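Local coordinates for SsfX3 (Streptomyces sp. SF2575, PDB 3SKV), which is a salicylyl-acyltransferase of a tetracycline biosynthetic pathway, combining a jelly-roll domain with a GDSL/SGNH hydrolase-type domain, at residues R61-H64 against E65-Y68; H231-P234 against M235-R238; V271-V274 against Q275-E279. The protein carries 1 engineered substitution. All coordinates share one frame; numbering follows the deposited sequence.

The contacts follow one another along the chain. Contact 1 is a turn in the N-terminal domain, at the start of helix 67-70. Contacts 2 and 3 belong to the GDSL-like domain and its parallel sheet: contact 2 starts helix 234-242, and contact 3 lies in the last part of helix 266-278. The centres of contacts 1 and 2 are about 13 Å apart and their nearest atoms about 5 Å. Contacts 2 and 3, with centres about 10 Å apart, do touch. Contact 3 lies about 21 Å from contact 1, centre to centre. Contact 2 links the two: Met235 touches helix 67-70, and Leu232 and Ala237 meet Phe273. The two domains thus pack closely here.

Contact 1 (R61-H64 against E65-Y68); sequences RAPH and EDAY
Glu65 turns back over His64 and Pro63 through two torsions. Its CG sits between the backbone N and the carbonyl carbon (chi1 57°), and the chain then bends sharply at chi2 (-83°). His64 makes the same choice at its first torsion, which sets its imidazole on the side to which the carboxylate returns. Glu65 OE1 lies over one face of the ring, near the rim, with CD2 of His64 3.7 Å from it. The ring and carboxylate planes stand 38° apart, so the two groups are not stacked. The same oxygen reaches Pro63, where CB is 3.3 Å from Glu65 OE1. It also comes within 2.9 Å of His64 N, but the angle is too poor for a hydrogen bond. That N-H is instead bonded to Ser49 OG, which also bonds Ala62 O.

The backbone itself closes a tight turn here. Asp66 N donates to Pro63 O at 3.0 Å. Ala67 N follows with a weak bond to His64 O at 3.4 Å. This short 3-10 turn leads the chain from the loop after strand 56-60 into helix 67-70. Ala67 CB rests 3.5 Å from His64 O. The His64 ring also meets the indole of Trp60, the two planes inclined to each other.

The contact is largely polar and lies at the surface of the N-terminal domain. Glu65 OE1 is 4.1 Å from His64 NE2, near but not paired with it. If the imidazole were protonated, the carboxylate would probably favour that charge. The turn itself is held by backbone bonds. The Glu65 carboxylate makes no hydrogen bond across the contact, and its influence on the His64 ring would probably be electrostatic only.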
# COMPACT_ATOMS: atom_id res chain seq x y z
N ARG A 61 -0.38 4.45 8.80
CA ARG A 61 -0.72 3.09 8.39
C ARG A 61 -0.48 2.06 9.51
O ARG A 61 -0.35 0.88 9.26
CB ARG A 61 -0.06 2.73 7.07
CG ARG A 61 -0.68 3.48 5.90
CD ARG A 61 -0.17 2.92 4.60
NE ARG A 61 1.24 3.21 4.44
CZ ARG A 61 2.15 2.34 3.99
NH1 ARG A 61 1.78 1.12 3.61
NH2 ARG A 61 3.42 2.69 3.91
N ALA A 62 -0.49 2.53 10.75
CA ALA A 62 -0.38 1.77 12.00
C ALA A 62 -0.91 2.69 13.14
O ALA A 62 -0.99 3.89 12.89
CB ALA A 62 1.06 1.39 12.26
N PRO A 63 -1.30 2.19 14.35
CA PRO A 63 -1.82 3.10 15.40
C PRO A 63 -0.69 4.01 15.88
O PRO A 63 0.23 3.49 16.49
CB PRO A 63 -2.29 2.15 16.51
CG PRO A 63 -2.34 0.82 15.90
CD PRO A 63 -1.33 0.78 14.80
N HIS A 64 -0.72 5.32 15.57
CA HIS A 64 0.35 6.27 15.85
C HIS A 64 0.84 6.31 17.29
O HIS A 64 2.03 6.50 17.52
CB HIS A 64 0.02 7.69 15.32
CG HIS A 64 -1.13 8.34 16.01
ND1 HIS A 64 -0.93 9.14 17.13
CD2 HIS A 64 -2.45 8.28 15.74
CE1 HIS A 64 -2.14 9.55 17.49
NE2 HIS A 64 -3.09 9.05 16.69
N GLU A 65 -0.08 6.15 18.24
CA GLU A 65 0.18 6.13 19.69
C GLU A 65 1.06 4.92 20.12
O GLU A 65 1.80 5.02 21.09
CB GLU A 65 -1.14 6.20 20.49
CG GLU A 65 -2.16 5.09 20.19
CD GLU A 65 -3.07 5.26 18.97
OE1 GLU A 65 -2.56 5.20 17.83
OE2 GLU A 65 -4.30 5.41 19.16
N ASP A 66 1.03 3.83 19.33
CA ASP A 66 1.76 2.59 19.58
C ASP A 66 2.87 2.35 18.57
O ASP A 66 3.34 1.22 18.48
CB ASP A 66 0.79 1.39 19.52
CG ASP A 66 -0.37 1.41 20.48
OD1 ASP A 66 -0.20 1.93 21.61
OD2 ASP A 66 -1.42 0.83 20.15
N ALA A 67 3.29 3.37 17.79
CA ALA A 67 4.31 3.21 16.74
C ALA A 67 5.60 2.50 17.18
O ALA A 67 6.18 1.70 16.43
CB ALA A 67 4.63 4.55 16.10
N TYR A 68 6.02 2.77 18.43
CA TYR A 68 7.20 2.22 19.08
C TYR A 68 7.20 0.67 19.14
O TYR A 68 8.26 0.05 19.21
CB TYR A 68 7.34 2.84 20.49
CG TYR A 68 6.28 2.40 21.49
CD1 TYR A 68 5.05 3.05 21.56
CD2 TYR A 68 6.54 1.40 22.42
CE1 TYR A 68 4.08 2.66 22.49
CE2 TYR A 68 5.57 0.98 23.34
CZ TYR A 68 4.34 1.61 23.37
OH TYR A 68 3.40 1.21 24.30

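Contact 2 (H231-P234 against M235-R238); sequences HLQP and MFAR
The chain passes from an extended Gln233 (psi 122°) into helix 234-242; Phe236 N bonds Gln233 O and Arg238 N bonds Pro234 O, each at 3.0 Å. Gln233 holds the N-cap position. Its side chain runs beside that of Phe236, both pointing the same way. Gln233 CB is 3.7 Å from Phe236 CD2. Further out, Gln233 CD lies in the plane of the ring at its edge, 3.9 Å from Phe236 CE2, with the amide turned almost perpendicular to the ring (86°). The bend at chi2 (93°) folds the amide back along the loop. There Gln233 OE1 accepts His231 N at 3.0 Å, tilted from the carbonyl plane, and NE2 bonds Asp228 O. With an alanine in place of Gln233, His231 N and Asp228 O would probably lose these partners, and the Phe236 edge would lose the amide, though CB would remain. Arg238 CG packs on Pro234 O at 3.3 Å.

The helix lies in the crossover from strand 219-223 to strand 247-252, which passes strand 187-192 in the parallel sheet. Phe236 meets the ring of Phe225, Leu232 packs on Phe266 and Leu270 of helix 266-278, and Met235 touches Leu69 and Tyr70 of helix 67-70.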
# COMPACT_ATOMS: atom_id res chain seq x y z
N HIS A 231 8.81 -9.25 7.90
CA HIS A 231 9.46 -10.32 8.67
C HIS A 231 8.45 -11.13 9.53
O HIS A 231 8.85 -11.84 10.47
CB HIS A 231 10.57 -9.73 9.56
CG HIS A 231 11.84 -9.46 8.84
ND1 HIS A 231 11.89 -8.63 7.73
CD2 HIS A 231 13.10 -9.87 9.12
CE1 HIS A 231 13.15 -8.59 7.36
NE2 HIS A 231 13.92 -9.32 8.16
N LEU A 232 7.15 -11.02 9.21
CA LEU A 232 6.10 -11.72 9.96
C LEU A 232 6.04 -11.36 11.43
O LEU A 232 5.71 -12.22 12.25
CB LEU A 232 6.11 -13.25 9.77
CG LEU A 232 5.96 -13.79 8.34
CD1 LEU A 232 6.37 -15.25 8.29
CD2 LEU A 232 4.52 -13.56 7.80
N GLN A 233 6.34 -10.08 11.74
CA GLN A 233 6.27 -9.48 13.07
C GLN A 233 4.87 -9.71 13.63
O GLN A 233 3.89 -9.30 13.01
CB GLN A 233 6.52 -7.97 13.02
CG GLN A 233 7.94 -7.58 12.65
CD GLN A 233 8.16 -7.33 11.18
OE1 GLN A 233 7.62 -8.01 10.30
NE2 GLN A 233 8.97 -6.32 10.89
N PRO A 234 4.75 -10.36 14.80
CA PRO A 234 3.39 -10.60 15.37
C PRO A 234 2.54 -9.33 15.55
O PRO A 234 1.32 -9.42 15.50
CB PRO A 234 3.68 -11.31 16.70
CG PRO A 234 5.06 -11.83 16.58
CD PRO A 234 5.81 -10.92 15.67
N MET A 235 3.16 -8.16 15.76
CA MET A 235 2.42 -6.89 15.87
C MET A 235 1.61 -6.56 14.57
O MET A 235 0.50 -5.99 14.64
CB MET A 235 3.34 -5.73 16.27
CG MET A 235 3.76 -5.75 17.73
SD MET A 235 2.43 -5.71 18.98
CE MET A 235 1.67 -4.00 18.62
N PHE A 236 2.16 -6.93 13.39
CA PHE A 236 1.48 -6.71 12.11
C PHE A 236 0.29 -7.64 11.94
O PHE A 236 -0.73 -7.22 11.36
CB PHE A 236 2.44 -6.81 10.90
CG PHE A 236 3.31 -5.58 10.78
CD1 PHE A 236 2.73 -4.31 10.65
CD2 PHE A 236 4.69 -5.68 10.83
CE1 PHE A 236 3.53 -3.17 10.60
CE2 PHE A 236 5.49 -4.53 10.77
CZ PHE A 236 4.90 -3.28 10.65
N ALA A 237 0.42 -8.90 12.42
CA ALA A 237 -0.65 -9.90 12.41
C ALA A 237 -1.81 -9.42 13.30
O ALA A 237 -2.97 -9.57 12.93
CB ALA A 237 -0.13 -11.24 12.92
N ARG A 238 -1.47 -8.85 14.49
CA ARG A 238 -2.45 -8.27 15.43
C ARG A 238 -3.17 -7.08 14.78
O ARG A 238 -4.37 -6.93 14.96
CB ARG A 238 -1.77 -7.83 16.71
CG ARG A 238 -1.25 -9.01 17.57
CD ARG A 238 -0.50 -8.51 18.80
NE ARG A 238 -1.42 -8.10 19.85
CZ ARG A 238 -1.75 -6.85 20.15
NH1 ARG A 238 -1.20 -5.84 19.49
NH2 ARG A 238 -2.61 -6.60 21.13

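Contact 3 (V271-V274 against Q275-E279); sequences VGFV and QIIRE
This is a local helical contact, between side chains and backbone of successive turns in the last part of helix 266-278. That helix belongs to the GDSL/SGNH-type alpha/beta fold. It is the main helix of the beta-alpha-beta crossover from strand 247-252 to its neighbour 286-290 in the five-stranded parallel sheet.

The helix is held by backbone bonds from residue i+4 to residue i. Gln275 N donates to Val271 O at 3.0 Å, Ile276 N to Gly272 O, and Arg278 N to Val274 O at 2.9 Å. The bond from Ile277 N to Phe273 O is weak.

The side chains follow the same spacing. Phe273 CG lies opposite the backbone N (chi1 -156°), and the ring crosses the Ile277 side chain at a slant. Ile277 CD1 touches the ring at CD2 of Phe273, 3.8 Å away. Both residues pack on Ile240 of helix 234-242, and the Phe273 ring also meets that of Tyr191. Val274 faces the sheet, on Ile286 and Leu288, and Leu322 of helix 308-324 touches it too. Val271 packs on Val318, Leu321 and Leu322 of that helix. The apolar face of the helix is therefore shared between sheet and neighbouring helices.

The polar side chains also pack in part on Val274. Gln275 bends at chi2 (-40°), which brings OE1 to 3.7 Å from Val274 CG1. Arg278 sends its guanidinium out of the helix: NE forms a salt bridge with Asp327, and NH1 bonds the carbonyls of His281 and Thr284. Its stem stays on the helix, with Arg278 CG 4.1 Å from Val274 CG1.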
# COMPACT_ATOMS: atom_id res chain seq x y z
N VAL A 271 2.63 -19.80 10.46
CA VAL A 271 1.48 -20.49 11.07
C VAL A 271 0.89 -19.56 12.16
O VAL A 271 -0.30 -19.22 12.10
CB VAL A 271 1.87 -21.88 11.62
CG1 VAL A 271 0.86 -22.37 12.65
CG2 VAL A 271 2.04 -22.89 10.49
N GLY A 272 1.75 -19.09 13.07
CA GLY A 272 1.38 -18.16 14.13
C GLY A 272 0.72 -16.91 13.60
O GLY A 272 -0.33 -16.50 14.11
N PHE A 273 1.29 -16.33 12.54
CA PHE A 273 0.78 -15.13 11.86
C PHE A 273 -0.68 -15.27 11.40
O PHE A 273 -1.51 -14.41 11.72
CB PHE A 273 1.69 -14.74 10.70
CG PHE A 273 1.64 -13.29 10.29
CD1 PHE A 273 2.50 -12.35 10.86
CD2 PHE A 273 0.82 -12.88 9.25
CE1 PHE A 273 2.50 -11.01 10.43
CE2 PHE A 273 0.80 -11.54 8.83
CZ PHE A 273 1.63 -10.61 9.44
N VAL A 274 -0.99 -16.38 10.68
CA VAL A 274 -2.34 -16.69 10.17
C VAL A 274 -3.31 -16.93 11.34
O VAL A 274 -4.43 -16.41 11.31
CB VAL A 274 -2.30 -17.90 9.20
CG1 VAL A 274 -3.69 -18.46 8.91
CG2 VAL A 274 -1.59 -17.52 7.91
N GLN A 275 -2.89 -17.72 12.36
CA GLN A 275 -3.73 -18.02 13.52
C GLN A 275 -4.21 -16.80 14.27
O GLN A 275 -5.35 -16.80 14.72
CB GLN A 275 -3.04 -19.02 14.45
CG GLN A 275 -2.85 -20.42 13.82
CD GLN A 275 -4.02 -20.91 13.00
OE1 GLN A 275 -4.00 -20.86 11.77
NE2 GLN A 275 -5.07 -21.37 13.65
N ILE A 276 -3.34 -15.76 14.41
CA ILE A 276 -3.67 -14.50 15.06
C ILE A 276 -4.77 -13.79 14.25
O ILE A 276 -5.74 -13.31 14.82
CB ILE A 276 -2.41 -13.58 15.25
CG1 ILE A 276 -1.44 -14.18 16.31
CG2 ILE A 276 -2.81 -12.11 15.60
CD1 ILE A 276 0.03 -13.62 16.18
N ILE A 277 -4.62 -13.75 12.92
CA ILE A 277 -5.58 -13.11 12.01
C ILE A 277 -6.96 -13.81 12.12
O ILE A 277 -7.99 -13.14 12.19
CB ILE A 277 -5.02 -13.19 10.56
CG1 ILE A 277 -3.79 -12.24 10.38
CG2 ILE A 277 -6.13 -12.95 9.52
CD1 ILE A 277 -2.98 -12.46 9.04
N ARG A 278 -6.93 -15.17 12.15
CA ARG A 278 -8.09 -16.04 12.20
C ARG A 278 -8.94 -15.87 13.45
O ARG A 278 -10.11 -16.27 13.44
CB ARG A 278 -7.70 -17.51 11.99
CG ARG A 278 -7.46 -17.87 10.53
CD ARG A 278 -8.74 -18.27 9.83
NE ARG A 278 -8.48 -18.60 8.43
CZ ARG A 278 -8.78 -17.84 7.38
NH1 ARG A 278 -9.37 -16.65 7.55
NH2 ARG A 278 -8.48 -18.24 6.15
N GLU A 279 -8.39 -15.26 14.53
CA GLU A 279 -9.16 -15.02 15.75
C GLU A 279 -10.34 -14.09 15.44
O GLU A 279 -11.42 -14.33 15.98
CB GLU A 279 -8.28 -14.40 16.83
CG GLU A 279 -7.21 -15.30 17.39
CD GLU A 279 -6.11 -14.61 18.18
OE1 GLU A 279 -6.16 -13.37 18.36
OE2 GLU A 279 -5.18 -15.32 18.62